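Local coordinates for uncharacterized protein DUF1285 (Shewanella baltica, PDB 2RA9), which is of unknown function but, as a DUF1285 family member with a fold of repeated structural motifs, may take part in signal transduction, at residues R86-P89 / H90-L93; N105-I108 / K109-K112; K112-D115 / D116-Y119. All blocks are in the same frame, centred on the assembly; numbering follows the deposited sequence.

Interaction 1: residues R86-P89 / H90-L93; sequences RAQP and HSLL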
loop_
_atom_site.group_PDB
_atom_site.type_symbol
_atom_site.label_atom_id
_atom_site.label_comp_id
_atom_site.label_asym_id
_atom_site.label_seq_id
_atom_site.Cartn_x
_atom_site.Cartn_y
_atom_site.Cartn_z
ATOM N N ARG A 86 16.488 -0.774 3.905
ATOM C CA ARG A 86 16.647 -0.895 5.367
ATOM C C ARG A 86 17.316 0.367 5.918
ATOM O O ARG A 86 18.294 0.849 5.338
ATOM C CB ARG A 86 17.525 -2.096 5.715
ATOM C CG ARG A 86 16.912 -3.415 5.367
ATOM C CD ARG A 86 17.784 -4.557 5.780
ATOM N NE ARG A 86 17.447 -5.808 5.084
ATOM C CZ ARG A 86 16.779 -6.820 5.613
ATOM N NH1 ARG A 86 16.334 -6.808 6.877
ATOM N NH2 ARG A 86 16.591 -7.895 4.896
ATOM N N ALA A 87 16.817 0.876 7.037
ATOM C CA ALA A 87 17.484 1.966 7.750
ATOM C C ALA A 87 18.896 1.560 8.162
ATOM O O ALA A 87 19.845 2.363 8.045
ATOM C CB ALA A 87 16.656 2.377 8.999
ATOM N N GLN A 88 19.022 0.325 8.672
ATOM C CA GLN A 88 20.317 -0.211 9.075
ATOM C C GLN A 88 20.417 -1.673 8.641
ATOM O O GLN A 88 19.391 -2.323 8.385
ATOM C CB GLN A 88 20.525 -0.091 10.590
ATOM C CG GLN A 88 20.440 1.347 11.151
ATOM C CD GLN A 88 19.037 1.753 11.590
ATOM O OE1 GLN A 88 18.102 0.949 11.578
ATOM N NE2 GLN A 88 18.891 3.012 11.998
ATOM N N PRO A 89 21.656 -2.203 8.547
ATOM C CA PRO A 89 21.747 -3.601 8.208
ATOM C C PRO A 89 20.825 -4.400 9.085
ATOM O O PRO A 89 20.723 -4.138 10.300
ATOM C CB PRO A 89 23.227 -3.907 8.473
ATOM C CG PRO A 89 23.875 -2.638 8.080
ATOM C CD PRO A 89 22.993 -1.617 8.715
ATOM N N HIS A 90 20.095 -5.323 8.465
ATOM C CA HIS A 90 19.217 -6.252 9.171
ATOM C C HIS A 90 17.978 -5.634 9.788
ATOM O O HIS A 90 17.198 -6.340 10.400
ATOM C CB HIS A 90 19.964 -7.097 10.219
ATOM C CG HIS A 90 21.100 -7.867 9.633
ATOM N ND1 HIS A 90 20.974 -9.168 9.205
ATOM C CD2 HIS A 90 22.359 -7.487 9.330
ATOM C CE1 HIS A 90 22.129 -9.572 8.704
ATOM N NE2 HIS A 90 22.978 -8.563 8.759
ATOM N N SER A 91 17.748 -4.352 9.535
ATOM C CA SER A 91 16.602 -3.683 10.108
ATOM C C SER A 91 15.316 -3.957 9.320
ATOM O O SER A 91 15.316 -4.592 8.256
ATOM C CB SER A 91 16.858 -2.174 10.222
ATOM O OG SER A 91 16.679 -1.514 8.986
ATOM N N LEU A 92 14.206 -3.512 9.884
ATOM C CA LEU A 92 12.948 -3.430 9.182
ATOM C C LEU A 92 13.085 -2.479 8.010
ATOM O O LEU A 92 14.077 -1.752 7.882
ATOM C CB LEU A 92 11.838 -2.969 10.134
ATOM C CG LEU A 92 11.501 -3.882 11.305
ATOM C CD1 LEU A 92 10.479 -3.233 12.214
ATOM C CD2 LEU A 92 11.024 -5.242 10.868
ATOM N N LEU A 93 12.090 -2.491 7.124
ATOM C CA LEU A 93 12.194 -1.741 5.888
ATOM C C LEU A 93 11.426 -0.432 5.973
ATOM O O LEU A 93 10.390 -0.346 6.646
ATOM C CB LEU A 93 11.613 -2.524 4.730
ATOM C CG LEU A 93 12.251 -3.806 4.254
ATOM C CD1 LEU A 93 11.363 -4.382 3.108
ATOM C CD2 LEU A 93 13.607 -3.522 3.773
#
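R86 reaches over the start of the returning chain and lays its extended arm against the backbone of H90 and S91. With CG anti to the carbonyl carbon (chi1 -66°) and the chain straight from there to NE, CG and CD both pass S91 O before the guanidinium arrives. R86 NH1 then donates to S91 O at 2.8 Å; the bond is bent (133° at the hydrogen), and the oxygen sits near the edge of the guanidinium, tilted somewhat from its plane. The same arm crosses L93 at a slant, R86 CG lying 3.7 Å from L93 CD2, so one side chain serves both a polar and an apolar neighbour. S91 OG lies inside the loop, 3.4 Å from R86 CB, and is within hydrogen-bonding range of both Q88 O and L92 O; its one proton can serve either. S91 N donates to Q88 O at 2.9 Å, from above the carbonyl plane, and closes a type II beta turn running from Q88 to S91. This turn lies in the loop between strands 79-86 and 93-97, neighbours in the second mixed sheet of the chain. H90, third residue (i+2) of the turn, has the positive phi (70°) that a type II turn requires there, and its CB points away from R86-P89; H90 ND1 is hydrogen-bonded to S145 OG. Beyond the loop, R86 makes salt bridges to E141 and D146, which tie it to the C-terminal helix 135-141 and the residues after it.

Interaction 2: residues N105-I108 / K109-K112; sequences NVDI and KQMK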
loop_
_atom_site.group_PDB
_atom_site.type_symbol
_atom_site.label_atom_id
_atom_site.label_comp_id
_atom_site.label_asym_id
_atom_site.label_seq_id
_atom_site.Cartn_x
_atom_site.Cartn_y
_atom_site.Cartn_z
ATOM N N ASN A 105 9.041 0.734 9.408
ATOM C CA ASN A 105 8.905 -0.436 10.242
ATOM C C ASN A 105 8.199 -1.600 9.560
ATOM O O ASN A 105 7.475 -2.379 10.183
ATOM C CB ASN A 105 8.226 -0.054 11.569
ATOM C CG ASN A 105 8.985 1.027 12.291
ATOM O OD1 ASN A 105 10.210 0.937 12.434
ATOM N ND2 ASN A 105 8.273 2.074 12.740
ATOM N N VAL A 106 8.489 -1.768 8.280
ATOM C CA VAL A 106 7.807 -2.781 7.496
ATOM C C VAL A 106 8.546 -4.104 7.590
ATOM O O VAL A 106 9.752 -4.146 7.406
ATOM C CB VAL A 106 7.640 -2.328 6.028
ATOM C CG1 VAL A 106 6.939 -3.416 5.186
ATOM C CG2 VAL A 106 6.845 -1.052 5.976
ATOM N N ASP A 107 7.808 -5.157 7.909
ATOM C CA ASP A 107 8.380 -6.432 8.343
ATOM C C ASP A 107 8.252 -7.512 7.247
ATOM O O ASP A 107 7.178 -8.017 6.979
ATOM C CB ASP A 107 7.703 -6.879 9.625
ATOM C CG ASP A 107 8.368 -8.060 10.286
ATOM O OD1 ASP A 107 9.327 -8.627 9.705
ATOM O OD2 ASP A 107 7.898 -8.430 11.405
ATOM N N ILE A 108 9.379 -7.844 6.631
ATOM C CA ILE A 108 9.464 -8.888 5.618
ATOM C C ILE A 108 8.809 -10.193 6.079
ATOM O O ILE A 108 8.175 -10.887 5.305
ATOM C CB ILE A 108 10.977 -9.121 5.217
ATOM C CG1 ILE A 108 11.489 -7.966 4.330
ATOM C CG2 ILE A 108 11.160 -10.450 4.508
ATOM C CD1 ILE A 108 13.017 -7.820 4.279
ATOM N N LYS A 109 8.982 -10.540 7.354
ATOM C CA LYS A 109 8.452 -11.771 7.924
ATOM C C LYS A 109 6.920 -11.872 7.815
ATOM O O LYS A 109 6.347 -12.967 7.801
ATOM C CB LYS A 109 8.873 -11.802 9.392
ATOM C CG LYS A 109 8.535 -13.011 10.187
ATOM C CD LYS A 109 9.096 -12.877 11.619
ATOM C CE LYS A 109 8.534 -11.660 12.371
ATOM N NZ LYS A 109 7.038 -11.566 12.320
ATOM N N GLN A 110 6.271 -10.714 7.760
ATOM C CA GLN A 110 4.813 -10.643 7.720
ATOM C C GLN A 110 4.253 -10.547 6.304
ATOM O O GLN A 110 3.061 -10.334 6.091
ATOM C CB GLN A 110 4.349 -9.448 8.538
ATOM C CG GLN A 110 4.645 -9.588 10.051
ATOM C CD GLN A 110 4.273 -8.328 10.803
ATOM O OE1 GLN A 110 3.176 -7.796 10.626
ATOM N NE2 GLN A 110 5.197 -7.824 11.618
HETATM N N MSE A 111 5.100 -10.762 5.309
HETATM C CA MSE A 111 4.667 -10.701 3.929
HETATM C C MSE A 111 3.591 -11.725 3.641
HETATM O O MSE A 111 3.555 -12.813 4.248
HETATM C CB MSE A 111 5.856 -10.916 3.016
HETATM C CG MSE A 111 6.334 -12.366 2.929
HETATM SE SE MSE A 111 7.773 -12.524 1.630
HETATM C CE MSE A 111 7.885 -14.433 1.789
ATOM N N LYS A 112 2.752 -11.423 2.657
ATOM C CA LYS A 112 1.736 -12.348 2.200
ATOM C C LYS A 112 1.883 -12.548 0.707
ATOM O O LYS A 112 2.139 -11.595 -0.032
ATOM C CB LYS A 112 0.358 -11.779 2.575
ATOM C CG LYS A 112 -0.855 -12.379 1.895
ATOM C CD LYS A 112 -2.127 -11.736 2.435
ATOM C CE LYS A 112 -2.339 -10.324 1.859
ATOM N NZ LYS A 112 -3.718 -9.841 2.097
#
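D107 turns its carboxylate onto the two residues that follow I108, K109 and Q110. From the base, D107 CB lies 3.3 Å from Q110 NE2, while K109 CB and Q110 NE2 approach D107 CG at roughly a right angle. CG stands anti to the backbone N (chi1 -170°), which swings the carboxylate forward over K109 N and toward the Q110 amide. At the tip, D107 OD1 accepts K109 N at 3.1 Å from above the carboxylate plane. D107 OD2 accepts Q110 NE2 at 2.8 Å on its anti side, tilted out of the carboxylate plane, the amide plane standing 77° to it. K109, bent at its last two torsions, curls round to place NZ 3.4 Å from the same OD2, a salt bridge whose hydrogen bond is weak. The backbone here makes a short 3-10 turn at I108 and K109, with Q110 N bonded to D107 O at 3.0 Å and M111 N to I108 O at 3.1 Å. The turn leads from strand 102-106, with a G1 beta bulge at N105 and V106, to strand 112-113 at the opposite edge of the sheet. Replacing D107 by an alanine removes both oxygens and would probably leave K109 N and Q110 NE2 without this acceptor and the K109 ammonium without its mate. I108 CB points away, and its side chain packs on F138 of helix 135-141, as does that of selenomethionine M111.

Interaction 3: residues K112-D115 / D116-Y119; sequences KLTD and DSVY. With EDO (1,2-ethanediol), chain F.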
loop_
_atom_site.group_PDB
_atom_site.type_symbol
_atom_site.label_atom_id
_atom_site.label_comp_id
_atom_site.label_asym_id
_atom_site.label_seq_id
_atom_site.Cartn_x
_atom_site.Cartn_y
_atom_site.Cartn_z
ATOM N N LYS A 112 2.752 -11.423 2.657
ATOM C CA LYS A 112 1.736 -12.348 2.200
ATOM C C LYS A 112 1.883 -12.548 0.707
ATOM O O LYS A 112 2.139 -11.595 -0.032
ATOM C CB LYS A 112 0.358 -11.779 2.575
ATOM C CG LYS A 112 -0.855 -12.379 1.895
ATOM C CD LYS A 112 -2.127 -11.736 2.435
ATOM C CE LYS A 112 -2.339 -10.324 1.859
ATOM N NZ LYS A 112 -3.718 -9.841 2.097
ATOM N N LEU A 113 1.748 -13.800 0.269
ATOM C CA LEU A 113 1.843 -14.139 -1.138
ATOM C C LEU A 113 0.535 -14.666 -1.653
ATOM O O LEU A 113 -0.141 -15.415 -0.970
ATOM C CB LEU A 113 2.936 -15.209 -1.399
ATOM C CG LEU A 113 4.386 -14.756 -1.292
ATOM C CD1 LEU A 113 4.737 -14.132 0.066
ATOM C CD2 LEU A 113 5.382 -15.864 -1.640
ATOM N N THR A 114 0.243 -14.323 -2.894
ATOM C CA THR A 114 -0.791 -14.998 -3.649
ATOM C C THR A 114 -0.052 -15.783 -4.720
ATOM O O THR A 114 1.161 -15.927 -4.664
ATOM C CB THR A 114 -1.760 -13.986 -4.256
ATOM O OG1 THR A 114 -1.042 -13.155 -5.166
ATOM C CG2 THR A 114 -2.425 -13.151 -3.136
ATOM N N ASP A 115 -0.749 -16.260 -5.734
ATOM C CA ASP A 115 -0.026 -16.869 -6.854
ATOM C C ASP A 115 0.501 -15.849 -7.834
ATOM O O ASP A 115 1.261 -16.187 -8.744
ATOM C CB ASP A 115 -0.896 -17.906 -7.528
ATOM C CG ASP A 115 -1.295 -18.981 -6.564
ATOM O OD1 ASP A 115 -0.394 -19.518 -5.837
ATOM O OD2 ASP A 115 -2.512 -19.244 -6.473
ATOM N N ASP A 116 0.110 -14.589 -7.660
ATOM C CA ASP A 116 0.513 -13.521 -8.590
ATOM C C ASP A 116 1.468 -12.469 -8.016
ATOM O O ASP A 116 2.210 -11.854 -8.767
ATOM C CB ASP A 116 -0.742 -12.780 -9.095
ATOM C CG ASP A 116 -1.648 -13.656 -9.941
ATOM O OD1 ASP A 116 -1.192 -14.678 -10.492
ATOM O OD2 ASP A 116 -2.836 -13.298 -10.067
ATOM N N SER A 117 1.460 -12.275 -6.710
ATOM C CA SER A 117 1.990 -11.050 -6.137
ATOM C C SER A 117 2.457 -11.253 -4.707
ATOM O O SER A 117 2.069 -12.197 -4.028
ATOM C CB SER A 117 0.929 -9.964 -6.142
ATOM O OG SER A 117 0.443 -9.684 -7.436
ATOM N N VAL A 118 3.291 -10.325 -4.249
ATOM C CA VAL A 118 3.728 -10.282 -2.872
ATOM C C VAL A 118 3.232 -8.968 -2.278
ATOM O O VAL A 118 3.260 -7.915 -2.918
ATOM C CB VAL A 118 5.232 -10.357 -2.774
ATOM C CG1 VAL A 118 5.703 -10.187 -1.311
ATOM C CG2 VAL A 118 5.725 -11.687 -3.358
ATOM N N TYR A 119 2.761 -9.068 -1.042
ATOM C CA TYR A 119 2.196 -7.926 -0.313
ATOM C C TYR A 119 2.864 -7.740 1.025
ATOM O O TYR A 119 3.171 -8.702 1.679
ATOM C CB TYR A 119 0.690 -8.103 -0.097
ATOM C CG TYR A 119 -0.088 -8.343 -1.350
ATOM C CD1 TYR A 119 -0.186 -9.616 -1.892
ATOM C CD2 TYR A 119 -0.773 -7.324 -1.981
ATOM C CE1 TYR A 119 -0.915 -9.855 -3.010
ATOM C CE2 TYR A 119 -1.519 -7.563 -3.160
ATOM C CZ TYR A 119 -1.554 -8.818 -3.681
ATOM O OH TYR A 119 -2.291 -9.080 -4.803
HETATM C C1 EDO F . 5.585 -8.862 -8.381
HETATM O O1 EDO F . 4.657 -9.698 -9.087
HETATM C C2 EDO F . 5.436 -9.035 -6.874
HETATM O O2 EDO F . 4.161 -8.541 -6.402
HETATM O O HOH W 1 -3.045 -11.729 -6.213
#
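K112 and Y119 form an antiparallel hydrogen-bonded pair and L113 and V118 the adjoining non-hydrogen-bonded pair, with K112 N to Y119 O at 2.9 Å and Y119 N to K112 O at 2.8 Å. T114 N continues the series to S117 O, a nearly straight bond (170°), and completes the base of the hairpin loop. L113 and V118 lie side by side and point the same way, L113 CG meeting V118 CG2 at 3.9 Å. K112 and Y119 occupy the other face. There K112 NZ stands well above the tyrosine ring, too far for more than a weak cation-pi attraction, and the lysine also has a cation-pi contact with W127. T114 works in the loop and against the ring at once. Its chi1 of 62° sets OG1 between the backbone N and the carbonyl carbon, turned inward to take D116 N at 3.1 Å, with a weaker, more bent bond from S117 N. The T114 and Y119 side chains cross at about a right angle, and T114 CG2 comes obliquely to the ring, 3.6 Å from Y119 CE1. A water joins T114 OG1 (2.7 Å) to Y119 OH, to which it donates; the tyrosine hydroxyl is also hydrogen-bonded to D76, before strand 79-86. On the side of strand 118-121 that faces strand 127-130, V118 N donates to O2 of a 1,2-ethanediol, probably from the crystallisation liquor, at 2.9 Å, and the diol also bonds L130 O of that neighbour. This is a beta hairpin at the edge of the second sheet: T114 OG1 accepts from two amides (one bond weak) and meets a water, which together with the T114 N to S117 O bond probably holds the loop in shape, while Y119 ties the hairpin to D76.

All three contacts are local turns in the half of the chain that holds the second sheet. Interactions 1 and 2 lie at the surface, and interaction 3 is partly buried through V118 and Y119. Interactions 1 and 2 touch: L93 N probably bonds V106 O, and I108 packs against R86. Interactions 2 and 3 share K112, the turn of one leading into the hairpin of the other, whereas interactions 1 and 3 stay about 9 Å apart at their nearest atoms. The chemistry shifts accordingly: a guanidinium shared between a turn carbonyl and C-terminal carboxylates in the first, a carboxylate gathering amides and an ammonium in the second, strand pairing with a threonine hydroxyl in the third.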